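Enoyl-acyl carrier protein reductase (Uncultured bacterium, PDB 6KIA) probably catalyses the NADH-dependent reduction of enoyl-acyl carrier protein in bacterial fatty acid synthesis, and is associated with resistance to triclosan. Local coordinates at residues S190-N194 / S195-K199. Sequence-based numbering, arbitrary orientation.
Sequences SALLN and SDLGK
Ser195 and Leu192 meet through a serine hydroxyl and a main-chain carbonyl, at the point where one helix gives way to the next. Ser195 OG donates to Leu192 O over 2.6 Å, reaching the oxygen at a C=O...O angle of 136° and tilted modestly from the carbonyl plane. The amide of the same serine donates to this oxygen as well, with Ser195 N 3.1 Å from Leu192 O, but it stands well above the plane and its N-H...O angle is a bent 140°. One residue thus grips one carbonyl twice, from two directions.

The hydroxyl also faces forward along the chain. A chi1 of 69° folds OG back over the serine's own backbone, between its amide and carbonyl, where it can accept from Gly198 N at 3.1 Å while its own proton goes to Leu192 O. This is the classical serine N-cap, here starting helix 196-219 after the short helix that includes Leu192 and tying the last turn of one to the first turn of the other. Gly198, having no side chain, lets its CA come within 3.1 Å of Leu192 O in a C-H...O contact.

The side chain of Leu192 packs against the first turn of helix 196-219. Leu192 CD1 touches Leu197 CD2 at 4.0 Å, the two side chains crossing at a slant, and both rest on helix 169-180, Leu192 on Phe171 and Ile178, Leu197 on Ile174. Around the exposed Asn194, water takes over: one molecule donates to Asn194 O and Asp196 OD1 and accepts from Lys199 NZ. The extended chain of Lys199 runs past Asn194 O, with CE 3.6 Å from that oxygen, and puts NZ within reach of the water, while Asp196 OD2 accepts a hydrogen bond from Leu118 N.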
ATOM      1  N   SER A 190       6.109  17.025  11.777  1.00 30.74           N
ATOM      2  CA  SER A 190       7.364  17.120  12.517  1.00 33.20           C
ATOM      3  C   SER A 190       7.160  17.012  14.021  1.00 32.04           C
ATOM      4  O   SER A 190       8.009  16.453  14.723  1.00 30.48           O
ATOM      5  CB  SER A 190       8.076  18.427  12.177  1.00 35.61           C
ATOM      6  OG  SER A 190       8.638  18.342  10.881  1.00 46.11           O
ATOM      7  N   ALA A 191       6.056  17.562  14.520  1.00 28.46           N
ATOM      8  CA  ALA A 191       5.747  17.484  15.950  1.00 28.96           C
ATOM      9  C   ALA A 191       5.609  16.025  16.398  1.00 27.44           C
ATOM     10  O   ALA A 191       6.100  15.627  17.463  1.00 30.01           O
ATOM     11  CB  ALA A 191       4.472  18.272  16.272  1.00 27.42           C
ATOM     12  N   LEU A 192       4.938  15.217  15.582  1.00 22.47           N
ATOM     13  CA  LEU A 192       4.839  13.800  15.887  1.00 24.51           C
ATOM     14  C   LEU A 192       6.196  13.123  15.761  1.00 25.43           C
ATOM     15  O   LEU A 192       6.629  12.385  16.656  1.00 27.12           O
ATOM     16  CB  LEU A 192       3.843  13.104  14.949  1.00 28.70           C
ATOM     17  CG  LEU A 192       3.735  11.590  15.132  1.00 26.30           C
ATOM     18  CD1 LEU A 192       3.274  11.234  16.530  1.00 31.53           C
ATOM     19  CD2 LEU A 192       2.813  10.966  14.067  1.00 27.59           C
ATOM     20  N   LEU A 193       6.853  13.339  14.626  1.00 27.68           N
ATOM     21  CA  LEU A 193       8.055  12.559  14.324  1.00 32.68           C
ATOM     22  C   LEU A 193       9.226  12.871  15.271  1.00 32.11           C
ATOM     23  O   LEU A 193      10.086  12.016  15.493  1.00 34.28           O
ATOM     24  CB  LEU A 193       8.473  12.760  12.863  1.00 32.77           C
ATOM     25  CG  LEU A 193       7.513  12.195  11.804  1.00 40.70           C
ATOM     26  CD1 LEU A 193       8.250  11.900  10.513  1.00 40.94           C
ATOM     27  CD2 LEU A 193       6.785  10.943  12.296  1.00 33.88           C
ATOM     28  N   ASN A 194       9.259  14.075  15.836  1.00 27.24           N
ATOM     29  CA  ASN A 194      10.337  14.425  16.769  1.00 28.42           C
ATOM     30  C   ASN A 194      10.096  13.928  18.191  1.00 32.51           C
ATOM     31  O   ASN A 194      11.022  13.876  19.014  1.00 35.89           O
ATOM     32  CB  ASN A 194      10.554  15.934  16.801  1.00 28.24           C
ATOM     33  CG  ASN A 194      11.057  16.485  15.483  1.00 37.67           C
ATOM     34  OD1 ASN A 194      11.731  15.791  14.722  1.00 41.38           O
ATOM     35  ND2 ASN A 194      10.736  17.749  15.210  1.00 39.54           N
ATOM     36  N   SER A 195       8.860  13.565  18.501  1.00 25.63           N
ATOM     37  CA  SER A 195       8.565  13.015  19.818  1.00 22.30           C
ATOM     38  C   SER A 195       9.026  11.550  19.928  1.00 24.70           C
ATOM     39  O   SER A 195       9.227  10.885  18.909  1.00 24.92           O
ATOM     40  CB  SER A 195       7.070  13.112  20.115  1.00 30.45           C
ATOM     41  OG  SER A 195       6.338  12.222  19.278  1.00 30.30           O
ATOM     42  N   ASP A 196       9.191  11.053  21.150  1.00 28.98           N
ATOM     43  CA  ASP A 196       9.527   9.638  21.329  1.00 27.85           C
ATOM     44  C   ASP A 196       8.390   8.761  20.811  1.00 29.14           C
ATOM     45  O   ASP A 196       8.639   7.703  20.231  1.00 25.00           O
ATOM     46  CB  ASP A 196       9.845   9.315  22.791  1.00 26.91           C
ATOM     47  CG  ASP A 196      11.296   9.575  23.139  1.00 30.46           C
ATOM     48  OD1 ASP A 196      11.987  10.266  22.359  1.00 32.24           O
ATOM     49  OD2 ASP A 196      11.749   9.063  24.184  1.00 29.17           O
ATOM     50  N   LEU A 197       7.148   9.211  20.995  1.00 24.61           N
ATOM     51  CA  LEU A 197       5.997   8.507  20.404  1.00 25.85           C
ATOM     52  C   LEU A 197       6.176   8.280  18.892  1.00 27.71           C
ATOM     53  O   LEU A 197       6.022   7.151  18.398  1.00 25.90           O
ATOM     54  CB  LEU A 197       4.708   9.291  20.645  1.00 27.94           C
ATOM     55  CG  LEU A 197       3.453   8.710  19.995  1.00 27.32           C
ATOM     56  CD1 LEU A 197       3.128   7.378  20.623  1.00 28.73           C
ATOM     57  CD2 LEU A 197       2.270   9.706  20.102  1.00 29.96           C
ATOM     58  N   GLY A 198       6.516   9.348  18.171  1.00 22.79           N
ATOM     59  CA  GLY A 198       6.714   9.285  16.727  1.00 22.31           C
ATOM     60  C   GLY A 198       7.869   8.364  16.375  1.00 25.63           C
ATOM     61  O   GLY A 198       7.781   7.574  15.436  1.00 22.82           O
ATOM     62  N   LYS A 199       8.951   8.447  17.145  1.00 24.53           N
ATOM     63  CA  LYS A 199      10.121   7.602  16.913  1.00 24.56           C
ATOM     64  C   LYS A 199       9.767   6.123  17.041  1.00 22.61           C
ATOM     65  O   LYS A 199      10.195   5.293  16.223  1.00 28.18           O
ATOM     66  CB  LYS A 199      11.251   7.997  17.881  1.00 23.56           C
ATOM     67  CG  LYS A 199      11.858   9.331  17.495  1.00 24.89           C
ATOM     68  CD  LYS A 199      12.895   9.861  18.500  1.00 25.73           C
ATOM     69  CE  LYS A 199      13.361  11.253  18.054  1.00 33.11           C
ATOM     70  NZ  LYS A 199      14.343  11.922  18.986  1.00 34.02           N
TER
HETATM   71  O   HOH W   1      12.273  12.651  21.009  1.00 34.25           O
HETATM   72  O   HOH W   2      14.156  14.380  18.116  1.00 52.43           O